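Local coordinates for protein WZI (Escherichia coli, PDB 2YNK) that probably binds capsular polysaccharide at the cell surface as an outer-membrane beta-barrel lectin and so supports group 1 capsule assembly, at residues L17-G21 / K276-E280; Q235-R241 / I347-Y352; L309-E313 / W325-A329. One frame throughout, in Å; residues are numbered along the deposited sequence.

Contact 1: residues L17-G21 / K276-E280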
ATOM      1  N   LEU A  17      13.309  11.435   2.062  1.00 59.33           N
ATOM      2  CA  LEU A  17      14.503  11.670   1.264  1.00 61.15           C
ATOM      3  C   LEU A  17      14.166  12.145  -0.155  1.00 62.91           C
ATOM      4  O   LEU A  17      14.850  13.014  -0.708  1.00 62.48           O
ATOM      5  CB  LEU A  17      15.356  10.394   1.217  1.00 59.71           C
ATOM      6  CG  LEU A  17      16.018  10.020   2.548  1.00 58.44           C
ATOM      7  CD1 LEU A  17      16.294   8.530   2.617  1.00 56.37           C
ATOM      8  CD2 LEU A  17      17.300  10.820   2.752  1.00 60.06           C
ATOM      9  N   SER A  18      13.106  11.582  -0.730  1.00 62.33           N
ATOM     10  CA  SER A  18      12.739  11.864  -2.120  1.00 62.23           C
ATOM     11  C   SER A  18      12.181  13.269  -2.281  1.00 61.43           C
ATOM     12  O   SER A  18      12.541  13.979  -3.212  1.00 63.98           O
ATOM     13  CB  SER A  18      11.731  10.827  -2.635  1.00 63.54           C
ATOM     14  OG  SER A  18      11.046  11.281  -3.793  1.00 66.17           O
ATOM     15  N   ASP A  19      11.306  13.666  -1.368  1.00 60.65           N
ATOM     16  CA  ASP A  19      10.635  14.959  -1.470  1.00 62.66           C
ATOM     17  C   ASP A  19      11.555  16.118  -1.111  1.00 61.36           C
ATOM     18  O   ASP A  19      11.288  17.252  -1.472  1.00 61.31           O
ATOM     19  CB  ASP A  19       9.389  14.982  -0.582  1.00 64.98           C
ATOM     20  CG  ASP A  19       8.252  14.146  -1.146  1.00 67.05           C
ATOM     21  OD1 ASP A  19       8.498  13.271  -2.007  1.00 70.92           O
ATOM     22  OD2 ASP A  19       7.099  14.372  -0.727  1.00 69.75           O
ATOM     23  N   ARG A  20      12.631  15.822  -0.392  1.00 60.95           N
ATOM     24  CA  ARG A  20      13.663  16.800  -0.093  1.00 60.65           C
ATOM     25  C   ARG A  20      14.741  16.822  -1.164  1.00 60.96           C
ATOM     26  O   ARG A  20      15.716  17.539  -1.020  1.00 64.85           O
ATOM     27  CB  ARG A  20      14.323  16.484   1.250  1.00 61.02           C
ATOM     28  CG  ARG A  20      13.408  16.654   2.450  1.00 60.48           C
ATOM     29  CD  ARG A  20      14.140  16.335   3.742  1.00 60.36           C
ATOM     30  NE  ARG A  20      15.212  17.294   4.006  1.00 61.07           N
ATOM     31  CZ  ARG A  20      15.039  18.514   4.510  1.00 60.97           C
ATOM     32  NH1 ARG A  20      13.828  18.955   4.820  1.00 60.04           N
ATOM     33  NH2 ARG A  20      16.094  19.304   4.701  1.00 61.97           N
ATOM     34  N   GLY A  21      14.591  16.023  -2.218  1.00 59.56           N
ATOM     35  CA  GLY A  21      15.555  16.007  -3.314  1.00 58.06           C
ATOM     36  C   GLY A  21      16.877  15.298  -3.048  1.00 56.50           C
ATOM     37  O   GLY A  21      17.760  15.314  -3.900  1.00 59.54           O
ATOM     38  N   LYS A 276       1.997  12.765  -8.679  1.00 54.07           N
ATOM     39  CA  LYS A 276       2.626  13.399  -7.526  1.00 54.73           C
ATOM     40  C   LYS A 276       3.537  14.528  -8.041  1.00 57.20           C
ATOM     41  O   LYS A 276       4.335  14.314  -8.961  1.00 57.41           O
ATOM     42  CB  LYS A 276       3.417  12.377  -6.683  1.00 53.05           C
ATOM     43  CG  LYS A 276       4.011  12.974  -5.408  1.00 53.44           C
ATOM     44  CD  LYS A 276       4.818  11.999  -4.561  1.00 53.89           C
ATOM     45  CE  LYS A 276       5.568  12.738  -3.447  1.00 55.61           C
ATOM     46  NZ  LYS A 276       6.045  11.890  -2.308  1.00 54.40           N
ATOM     47  N   PHE A 277       3.404  15.718  -7.453  1.00 57.53           N
ATOM     48  CA  PHE A 277       4.163  16.892  -7.875  1.00 59.85           C
ATOM     49  C   PHE A 277       5.042  17.430  -6.750  1.00 59.77           C
ATOM     50  O   PHE A 277       4.538  17.970  -5.774  1.00 58.32           O
ATOM     51  CB  PHE A 277       3.213  17.990  -8.355  1.00 62.21           C
ATOM     52  CG  PHE A 277       3.915  19.166  -8.977  1.00 65.17           C
ATOM     53  CD1 PHE A 277       4.325  19.123 -10.304  1.00 67.67           C
ATOM     54  CD2 PHE A 277       4.169  20.313  -8.243  1.00 65.71           C
ATOM     55  CE1 PHE A 277       4.974  20.205 -10.883  1.00 69.88           C
ATOM     56  CE2 PHE A 277       4.815  21.395  -8.817  1.00 67.44           C
ATOM     57  CZ  PHE A 277       5.216  21.341 -10.138  1.00 69.30           C
ATOM     58  N   LYS A 278       6.358  17.287  -6.897  1.00 62.62           N
ATOM     59  CA  LYS A 278       7.316  17.749  -5.882  1.00 63.88           C
ATOM     60  C   LYS A 278       7.598  19.232  -6.072  1.00 64.48           C
ATOM     61  O   LYS A 278       7.752  19.690  -7.201  1.00 67.31           O
ATOM     62  CB  LYS A 278       8.630  16.965  -5.976  1.00 66.44           C
ATOM     63  CG  LYS A 278       8.502  15.486  -5.633  1.00 67.64           C
ATOM     64  CD  LYS A 278       9.670  14.655  -6.160  1.00 69.79           C
ATOM     65  CE  LYS A 278       9.189  13.333  -6.751  1.00 72.37           C
ATOM     66  NZ  LYS A 278       8.271  13.497  -7.925  1.00 72.05           N
ATOM     67  N   LEU A 279       7.661  19.979  -4.970  1.00 63.19           N
ATOM     68  CA  LEU A 279       7.929  21.419  -5.022  1.00 64.24           C
ATOM     69  C   LEU A 279       9.400  21.772  -4.777  1.00 64.60           C
ATOM     70  O   LEU A 279       9.836  22.864  -5.127  1.00 64.93           O
ATOM     71  CB  LEU A 279       7.036  22.181  -4.027  1.00 63.24           C
ATOM     72  CG  LEU A 279       5.583  22.427  -4.455  1.00 63.58           C
ATOM     73  CD1 LEU A 279       4.784  23.102  -3.345  1.00 62.43           C
ATOM     74  CD2 LEU A 279       5.527  23.261  -5.725  1.00 63.94           C
ATOM     75  N   GLU A 280      10.161  20.855  -4.189  1.00 65.37           N
ATOM     76  CA  GLU A 280      11.554  21.136  -3.846  1.00 68.86           C
ATOM     77  C   GLU A 280      12.385  21.588  -5.048  1.00 70.65           C
ATOM     78  O   GLU A 280      13.126  22.566  -4.941  1.00 72.43           O
ATOM     79  CB  GLU A 280      12.207  19.924  -3.178  1.00 70.45           C
ATOM     80  CG  GLU A 280      13.598  20.189  -2.605  1.00 74.09           C
ATOM     81  CD  GLU A 280      14.721  20.134  -3.640  1.00 80.31           C
ATOM     82  OE1 GLU A 280      14.548  19.465  -4.688  1.00 83.02           O
ATOM     83  OE2 GLU A 280      15.788  20.758  -3.400  1.00 83.09           O
TER
HETATM   84  O   HOH W   1       9.137  18.054  -2.878  1.00 49.75           O
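The last turn of helix 8-19 meets the end of strand 268-278 with D19 opposite K278, their CA atoms 6.2 Å apart, and R20 opposite E280 at a similar spacing. The helix stops at G21, whose positive phi (75°) and N-H bonded back to S18 O belong to a Schellman motif; a residue without a side chain suits this backbone and leaves E280 room beside it. A water joins the two chains, donating to D19 O and accepting from E280 N, and so bridges helix end and strand end. The contact thus seats the helical N-terminal region against the end of a wall strand of the outer-membrane beta-barrel, at what is probably its periplasmic rim. Among the side chains, D19 and K276 form the salt bridge between the segments. K276 is extended along its whole length, with CG anti to the backbone N (chi1 -176°), bringing NZ to D19 OD1 at 2.8 Å, on the syn lone pair. A weaker bond from NZ to D19 OD2 measures 3.1 Å. D19 OD2 is also hydrogen-bonded to S288, while K276 makes a second salt bridge, to E313, which ties the helix end to further barrel strands. E280 sets its CB 3.3 Å from D19 O; its CG passes 3.7 Å from R20 O, and the bend at chi2 (-82°) turns OE1 toward G21 CA. R20 itself turns away toward a salt bridge with E51 and the carbonyl of H315. K278 folds over S18, its CE 4.1 Å from S18 OG.

Contact 2: residues Q235-R241 / I347-Y352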
ATOM      1  N   GLN A 235     -11.639  -7.666 -13.268  1.00 57.65           N
ATOM      2  CA  GLN A 235     -12.127  -8.818 -12.521  1.00 54.76           C
ATOM      3  C   GLN A 235     -12.719  -9.779 -13.548  1.00 52.15           C
ATOM      4  O   GLN A 235     -13.676  -9.437 -14.232  1.00 53.29           O
ATOM      5  CB  GLN A 235     -13.177  -8.359 -11.515  1.00 54.66           C
ATOM      6  CG  GLN A 235     -13.393  -9.279 -10.331  1.00 54.84           C
ATOM      7  CD  GLN A 235     -14.222  -8.631  -9.234  1.00 56.19           C
ATOM      8  OE1 GLN A 235     -14.335  -9.168  -8.125  1.00 58.16           O
ATOM      9  NE2 GLN A 235     -14.807  -7.473  -9.533  1.00 56.43           N
ATOM     10  N   TRP A 236     -12.146 -10.972 -13.657  1.00 49.35           N
ATOM     11  CA  TRP A 236     -12.355 -11.820 -14.825  1.00 48.15           C
ATOM     12  C   TRP A 236     -12.256 -13.280 -14.454  1.00 47.72           C
ATOM     13  O   TRP A 236     -11.642 -13.627 -13.451  1.00 48.91           O
ATOM     14  CB  TRP A 236     -11.320 -11.426 -15.883  1.00 48.26           C
ATOM     15  CG  TRP A 236     -11.317 -12.259 -17.140  1.00 48.15           C
ATOM     16  CD1 TRP A 236     -12.074 -12.072 -18.291  1.00 48.30           C
ATOM     17  CD2 TRP A 236     -10.495 -13.435 -17.415  1.00 48.72           C
ATOM     18  NE1 TRP A 236     -11.792 -13.034 -19.222  1.00 48.88           N
ATOM     19  CE2 TRP A 236     -10.857 -13.882 -18.756  1.00 49.36           C
ATOM     20  CE3 TRP A 236      -9.536 -14.142 -16.702  1.00 49.66           C
ATOM     21  CZ2 TRP A 236     -10.272 -14.989 -19.338  1.00 52.05           C
ATOM     22  CZ3 TRP A 236      -8.948 -15.260 -17.299  1.00 51.00           C
ATOM     23  CH2 TRP A 236      -9.307 -15.674 -18.586  1.00 52.47           C
ATOM     24  N   GLY A 237     -12.884 -14.154 -15.232  1.00 47.65           N
ATOM     25  CA  GLY A 237     -12.848 -15.592 -14.945  1.00 48.82           C
ATOM     26  C   GLY A 237     -13.713 -16.029 -13.761  1.00 48.78           C
ATOM     27  O   GLY A 237     -14.466 -15.223 -13.194  1.00 47.58           O
ATOM     28  N   GLY A 238     -13.595 -17.308 -13.397  1.00 49.18           N
ATOM     29  CA  GLY A 238     -14.379 -17.919 -12.313  1.00 51.03           C
ATOM     30  C   GLY A 238     -15.273 -19.048 -12.803  1.00 52.39           C
ATOM     31  O   GLY A 238     -15.327 -19.330 -13.997  1.00 52.47           O
ATOM     32  N   LYS A 239     -15.977 -19.705 -11.889  1.00 54.99           N
ATOM     33  CA  LYS A 239     -16.923 -20.752 -12.290  1.00 58.29           C
ATOM     34  C   LYS A 239     -18.132 -20.166 -13.041  1.00 56.97           C
ATOM     35  O   LYS A 239     -18.772 -19.216 -12.583  1.00 55.78           O
ATOM     36  CB  LYS A 239     -17.366 -21.602 -11.091  1.00 62.16           C
ATOM     37  CG  LYS A 239     -16.243 -22.486 -10.568  1.00 65.55           C
ATOM     38  CD  LYS A 239     -16.713 -23.603  -9.639  1.00 69.86           C
ATOM     39  CE  LYS A 239     -15.506 -24.283  -8.996  1.00 72.12           C
ATOM     40  NZ  LYS A 239     -15.843 -25.439  -8.125  1.00 76.82           N
ATOM     41  N   GLY A 240     -18.413 -20.733 -14.211  1.00 57.10           N
ATOM     42  CA  GLY A 240     -19.502 -20.270 -15.059  1.00 57.89           C
ATOM     43  C   GLY A 240     -19.153 -19.003 -15.806  1.00 57.07           C
ATOM     44  O   GLY A 240     -20.037 -18.268 -16.254  1.00 56.85           O
ATOM     45  N   ARG A 241     -17.857 -18.749 -15.958  1.00 57.92           N
ATOM     46  CA  ARG A 241     -17.392 -17.532 -16.610  1.00 56.51           C
ATOM     47  C   ARG A 241     -16.549 -17.872 -17.825  1.00 56.00           C
ATOM     48  O   ARG A 241     -15.920 -18.922 -17.872  1.00 57.82           O
ATOM     49  CB  ARG A 241     -16.595 -16.685 -15.628  1.00 56.03           C
ATOM     50  CG  ARG A 241     -17.392 -16.218 -14.410  1.00 56.68           C
ATOM     51  CD  ARG A 241     -18.491 -15.242 -14.784  1.00 56.68           C
ATOM     52  NE  ARG A 241     -17.942 -14.157 -15.585  1.00 56.57           N
ATOM     53  CZ  ARG A 241     -18.620 -13.437 -16.472  1.00 57.30           C
ATOM     54  NH1 ARG A 241     -19.915 -13.652 -16.692  1.00 58.97           N
ATOM     55  NH2 ARG A 241     -17.987 -12.482 -17.145  1.00 57.10           N
ATOM     56  N   ILE A 347     -22.255  -8.958 -12.185  1.00 58.01           N
ATOM     57  CA  ILE A 347     -21.805 -10.352 -12.340  1.00 57.14           C
ATOM     58  C   ILE A 347     -21.041 -10.753 -11.084  1.00 55.57           C
ATOM     59  O   ILE A 347     -21.448 -11.651 -10.356  1.00 58.37           O
ATOM     60  CB  ILE A 347     -20.918 -10.557 -13.595  1.00 56.12           C
ATOM     61  CG1 ILE A 347     -21.715 -10.307 -14.880  1.00 57.83           C
ATOM     62  CG2 ILE A 347     -20.341 -11.962 -13.629  1.00 55.27           C
ATOM     63  CD1 ILE A 347     -23.071 -10.994 -14.924  1.00 60.13           C
ATOM     64  N   TYR A 348     -19.939 -10.066 -10.828  1.00 53.28           N
ATOM     65  CA  TYR A 348     -19.161 -10.282  -9.617  1.00 52.15           C
ATOM     66  C   TYR A 348     -19.887  -9.583  -8.472  1.00 52.51           C
ATOM     67  O   TYR A 348     -19.630  -8.425  -8.162  1.00 53.24           O
ATOM     68  CB  TYR A 348     -17.707  -9.806  -9.826  1.00 48.39           C
ATOM     69  CG  TYR A 348     -17.024 -10.606 -10.918  1.00 45.82           C
ATOM     70  CD1 TYR A 348     -16.421 -11.818 -10.638  1.00 44.75           C
ATOM     71  CD2 TYR A 348     -17.042 -10.179 -12.240  1.00 45.81           C
ATOM     72  CE1 TYR A 348     -15.817 -12.570 -11.632  1.00 44.25           C
ATOM     73  CE2 TYR A 348     -16.438 -10.922 -13.245  1.00 44.94           C
ATOM     74  CZ  TYR A 348     -15.827 -12.119 -12.932  1.00 44.12           C
ATOM     75  OH  TYR A 348     -15.235 -12.879 -13.915  1.00 43.71           O
ATOM     76  N   LYS A 349     -20.812 -10.312  -7.857  1.00 54.01           N
ATOM     77  CA  LYS A 349     -21.827  -9.712  -6.982  1.00 53.82           C
ATOM     78  C   LYS A 349     -21.325  -9.418  -5.587  1.00 51.26           C
ATOM     79  O   LYS A 349     -21.896  -8.582  -4.896  1.00 49.72           O
ATOM     80  CB  LYS A 349     -23.069 -10.609  -6.908  1.00 56.08           C
ATOM     81  CG  LYS A 349     -23.870 -10.672  -8.203  1.00 57.02           C
ATOM     82  CD  LYS A 349     -25.108 -11.529  -8.015  1.00 59.15           C
ATOM     83  CE  LYS A 349     -25.965 -11.606  -9.265  1.00 60.50           C
ATOM     84  NZ  LYS A 349     -27.359 -11.976  -8.883  1.00 64.28           N
ATOM     85  N   ASP A 350     -20.262 -10.104  -5.172  1.00 51.76           N
ATOM     86  CA  ASP A 350     -19.591  -9.805  -3.900  1.00 51.73           C
ATOM     87  C   ASP A 350     -18.823  -8.476  -4.000  1.00 51.86           C
ATOM     88  O   ASP A 350     -18.233  -8.025  -3.020  1.00 53.56           O
ATOM     89  CB  ASP A 350     -18.598 -10.912  -3.525  1.00 52.20           C
ATOM     90  CG  ASP A 350     -19.244 -12.158  -2.919  1.00 54.09           C
ATOM     91  OD1 ASP A 350     -20.491 -12.275  -2.826  1.00 53.05           O
ATOM     92  OD2 ASP A 350     -18.444 -13.047  -2.525  1.00 57.49           O
ATOM     93  N   GLY A 351     -18.791  -7.873  -5.188  1.00 51.20           N
ATOM     94  CA  GLY A 351     -18.190  -6.560  -5.365  1.00 50.18           C
ATOM     95  C   GLY A 351     -16.687  -6.662  -5.460  1.00 48.42           C
ATOM     96  O   GLY A 351     -16.153  -7.755  -5.588  1.00 47.54           O
ATOM     97  N   TYR A 352     -16.014  -5.513  -5.394  1.00 49.07           N
ATOM     98  CA  TYR A 352     -14.548  -5.426  -5.491  1.00 46.59           C
ATOM     99  C   TYR A 352     -13.957  -5.609  -4.080  1.00 46.80           C
ATOM    100  O   TYR A 352     -13.339  -4.694  -3.513  1.00 46.34           O
ATOM    101  CB  TYR A 352     -14.157  -4.085  -6.122  1.00 46.19           C
ATOM    102  CG  TYR A 352     -12.701  -3.961  -6.551  1.00 46.59           C
ATOM    103  CD1 TYR A 352     -12.160  -4.818  -7.503  1.00 47.67           C
ATOM    104  CD2 TYR A 352     -11.880  -2.964  -6.026  1.00 45.26           C
ATOM    105  CE1 TYR A 352     -10.837  -4.712  -7.901  1.00 46.90           C
ATOM    106  CE2 TYR A 352     -10.557  -2.843  -6.418  1.00 46.12           C
ATOM    107  CZ  TYR A 352     -10.039  -3.720  -7.355  1.00 47.14           C
ATOM    108  OH  TYR A 352      -8.729  -3.615  -7.755  1.00 45.66           O
TER
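Y348 lies with its ring against the side chain of Q235, where two loops at one end of the barrel, probably the extracellular one, pack together. The segment 235-241 leaves strand 226-236 and closes in a type II turn from G238 to R241; 347-352 contains a type I turn from Y348 to G351. Q235 and Y348 run past each other in opposite directions, and the amide is nearly parallel to the ring, the planes being 10° apart. Q235 CG sits over one ring face as a CH-pi contact, 4.0 Å from the centroid of the Y348 ring, while CD lies 3.7 Å from Y348 CB. The extended glutamine suits this place because its CG methylene and flat amide lie along the ring and Y348 CB. On the opposite face of the ring is CG2 of the neighbouring I347. That methyl also lies over one face of the R241 guanidinium, 3.5 Å from R241 NH1, so one methyl of the branched isoleucine touches both flat groups, whose planes stand 77° apart. R241 is bent at chi2 and chi3, which folds its NE back to make a weak bond to Y348 OH. Glycine easily adopts the positive phi of G237, whose carbonyl meets the phenol. At the ring edge, Y348 OH donates to G237 O at 2.6 Å, in the carbonyl plane and on a lone pair, with a C=O...O angle of 130°.

Contact 3: residues L309-E313 / W325-A329; sequences LGGIE and WYLEA
W325 presents one face of its indole to the backbone of E313, whose C atom lies 4.1 Å above the plane and toward the rim of the ring. The segments belong to the antiparallel beta hairpin of strands 306-317 and 322-331, two neighbouring staves of the barrel wall, with short axes 4.6 Å apart and directions at 168°. The six-membered end of the indole reaches I312: CZ3 is 3.9 Å from I312 CG2, and CH2 is 4.1 Å from I312 CG1. The W325 side chain gets there because its CG stands between the backbone N and the carbonyl carbon (chi1 69°), which swings the ring over the partner strand; its NE1 is hydrogen-bonded to H316, whose ring lies nearly parallel to the indole. I312 packs its CG2 on L327 CB at 3.8 Å, and with A329 these apolar residues lie on the outer surface of the barrel, consistent with a wall facing lipid. The other surface, carrying E313, Y326 and E328, is buried and polar, as expected of a barrel interior. There the Y326 ring meets that of Y156 with nearly parallel planes and bonds through OH to E157. E313 reaches K276 and H315, while E328 is held by Y290, H330 and the amides of Y156 and E157, so several bonds grip each buried carboxylate. G311 sits beside E328 on this inner surface, their CA atoms close. Hydrogen-bonded pairs G310-A329 and I312-L327 alternate with the non-hydrogen-bonded pairs G311-E328 and E313-Y326. In the I312-L327 pair the bonds are reciprocal, with I312 N to L327 O and L327 N to I312 O both 2.8 Å.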
ATOM      1  N   LEU A 309      -9.263  11.021  -5.034  1.00 54.05           N
ATOM      2  CA  LEU A 309      -8.321  11.058  -3.933  1.00 52.68           C
ATOM      3  C   LEU A 309      -7.294  12.155  -4.191  1.00 53.83           C
ATOM      4  O   LEU A 309      -6.797  12.292  -5.306  1.00 54.52           O
ATOM      5  CB  LEU A 309      -7.638   9.708  -3.801  1.00 51.67           C
ATOM      6  CG  LEU A 309      -6.446   9.588  -2.849  1.00 52.54           C
ATOM      7  CD1 LEU A 309      -6.345   8.139  -2.385  1.00 50.56           C
ATOM      8  CD2 LEU A 309      -5.138  10.078  -3.486  1.00 50.16           C
ATOM      9  N   GLY A 310      -7.000  12.931  -3.155  1.00 53.52           N
ATOM     10  CA  GLY A 310      -6.018  13.995  -3.232  1.00 53.99           C
ATOM     11  C   GLY A 310      -5.359  14.193  -1.886  1.00 54.18           C
ATOM     12  O   GLY A 310      -5.929  13.849  -0.849  1.00 52.82           O
ATOM     13  N   GLY A 311      -4.147  14.739  -1.905  1.00 55.55           N
ATOM     14  CA  GLY A 311      -3.420  15.034  -0.675  1.00 55.78           C
ATOM     15  C   GLY A 311      -2.204  15.935  -0.838  1.00 57.27           C
ATOM     16  O   GLY A 311      -1.753  16.239  -1.950  1.00 57.85           O
ATOM     17  N   ILE A 312      -1.672  16.361   0.297  1.00 57.53           N
ATOM     18  CA  ILE A 312      -0.514  17.229   0.337  1.00 58.76           C
ATOM     19  C   ILE A 312       0.384  16.695   1.444  1.00 58.32           C
ATOM     20  O   ILE A 312      -0.108  16.316   2.510  1.00 57.83           O
ATOM     21  CB  ILE A 312      -0.944  18.691   0.597  1.00 60.67           C
ATOM     22  CG1 ILE A 312       0.251  19.636   0.540  1.00 62.41           C
ATOM     23  CG2 ILE A 312      -1.664  18.822   1.931  1.00 59.68           C
ATOM     24  CD1 ILE A 312      -0.114  21.072   0.851  1.00 65.04           C
ATOM     25  N   GLU A 313       1.690  16.637   1.186  1.00 58.37           N
ATOM     26  CA  GLU A 313       2.645  16.090   2.158  1.00 57.47           C
ATOM     27  C   GLU A 313       3.862  16.991   2.309  1.00 59.23           C
ATOM     28  O   GLU A 313       4.255  17.684   1.369  1.00 59.48           O
ATOM     29  CB  GLU A 313       3.092  14.677   1.765  1.00 57.41           C
ATOM     30  CG  GLU A 313       3.535  14.532   0.315  1.00 58.73           C
ATOM     31  CD  GLU A 313       4.103  13.160  -0.009  1.00 59.40           C
ATOM     32  OE1 GLU A 313       5.029  12.708   0.701  1.00 58.32           O
ATOM     33  OE2 GLU A 313       3.625  12.534  -0.985  1.00 61.71           O
ATOM     34  N   TRP A 325       4.604  14.656   7.533  1.00 53.29           N
ATOM     35  CA  TRP A 325       3.179  14.916   7.669  1.00 53.34           C
ATOM     36  C   TRP A 325       2.465  14.849   6.360  1.00 53.91           C
ATOM     37  O   TRP A 325       3.048  15.127   5.311  1.00 54.56           O
ATOM     38  CB  TRP A 325       2.932  16.263   8.336  1.00 54.94           C
ATOM     39  CG  TRP A 325       3.310  17.441   7.473  1.00 56.21           C
ATOM     40  CD1 TRP A 325       4.519  18.131   7.455  1.00 56.23           C
ATOM     41  CD2 TRP A 325       2.480  18.109   6.465  1.00 57.16           C
ATOM     42  NE1 TRP A 325       4.491  19.143   6.535  1.00 56.93           N
ATOM     43  CE2 TRP A 325       3.305  19.186   5.905  1.00 58.12           C
ATOM     44  CE3 TRP A 325       1.193  17.929   5.986  1.00 56.14           C
ATOM     45  CZ2 TRP A 325       2.836  20.029   4.912  1.00 58.47           C
ATOM     46  CZ3 TRP A 325       0.730  18.788   4.983  1.00 56.75           C
ATOM     47  CH2 TRP A 325       1.534  19.812   4.463  1.00 58.21           C
ATOM     48  N   TYR A 326       1.194  14.464   6.408  1.00 53.32           N
ATOM     49  CA  TYR A 326       0.353  14.509   5.223  1.00 53.56           C
ATOM     50  C   TYR A 326      -1.074  14.905   5.580  1.00 53.78           C
ATOM     51  O   TYR A 326      -1.522  14.716   6.710  1.00 56.20           O
ATOM     52  CB  TYR A 326       0.402  13.177   4.452  1.00 51.85           C
ATOM     53  CG  TYR A 326      -0.240  12.002   5.156  1.00 51.67           C
ATOM     54  CD1 TYR A 326      -1.617  11.958   5.363  1.00 52.50           C
ATOM     55  CD2 TYR A 326       0.513  10.922   5.589  1.00 50.59           C
ATOM     56  CE1 TYR A 326      -2.216  10.892   6.000  1.00 50.59           C
ATOM     57  CE2 TYR A 326      -0.081   9.849   6.226  1.00 50.07           C
ATOM     58  CZ  TYR A 326      -1.450   9.842   6.431  1.00 50.64           C
ATOM     59  OH  TYR A 326      -2.068   8.787   7.073  1.00 52.10           O
ATOM     60  N   LEU A 327      -1.769  15.482   4.611  1.00 53.97           N
ATOM     61  CA  LEU A 327      -3.191  15.764   4.735  1.00 54.87           C
ATOM     62  C   LEU A 327      -3.829  15.221   3.468  1.00 54.96           C
ATOM     63  O   LEU A 327      -3.411  15.580   2.365  1.00 55.92           O
ATOM     64  CB  LEU A 327      -3.445  17.261   4.894  1.00 56.34           C
ATOM     65  CG  LEU A 327      -4.877  17.666   5.268  1.00 59.12           C
ATOM     66  CD1 LEU A 327      -5.366  16.889   6.483  1.00 60.04           C
ATOM     67  CD2 LEU A 327      -4.993  19.166   5.527  1.00 60.48           C
ATOM     68  N   GLU A 328      -4.819  14.343   3.624  1.00 52.70           N
ATOM     69  CA  GLU A 328      -5.307  13.546   2.508  1.00 52.29           C
ATOM     70  C   GLU A 328      -6.840  13.406   2.524  1.00 53.57           C
ATOM     71  O   GLU A 328      -7.429  13.123   3.570  1.00 55.28           O
ATOM     72  CB  GLU A 328      -4.629  12.170   2.560  1.00 50.86           C
ATOM     73  CG  GLU A 328      -4.785  11.337   1.295  1.00 50.64           C
ATOM     74  CD  GLU A 328      -3.900  10.102   1.274  1.00 50.56           C
ATOM     75  OE1 GLU A 328      -2.726  10.191   1.693  1.00 50.38           O
ATOM     76  OE2 GLU A 328      -4.371   9.033   0.823  1.00 52.00           O
ATOM     77  N   ALA A 329      -7.475  13.606   1.365  1.00 52.77           N
ATOM     78  CA  ALA A 329      -8.938  13.504   1.233  1.00 52.56           C
ATOM     79  C   ALA A 329      -9.328  12.431   0.218  1.00 50.70           C
ATOM     80  O   ALA A 329      -8.734  12.366  -0.854  1.00 50.99           O
ATOM     81  CB  ALA A 329      -9.537  14.845   0.836  1.00 51.97           C
TER

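In the fold
All three contacts reach the same closed antiparallel barrel sheet. Contacts 1 and 3 lie on one side of the chain's centre, 14 Å apart between centres, and touch: K276 of contact 1 forms a salt bridge with E313 of contact 3, probably offsetting the closeness of the D19 and E313 carboxylates. Contact 2 is on the opposite side of the centre from contact 1, their centres 40 Å apart, although strands 226-236 and 268-278 are sheet neighbours. Along the chain, contacts 1 and 2 alternate their segments, contact 1 closes before contact 3 opens, and contact 3 is nested within contact 2, their centres 33 Å apart. Helical N-terminal region, wall hairpin and distant loops are thus anchored on one barrel.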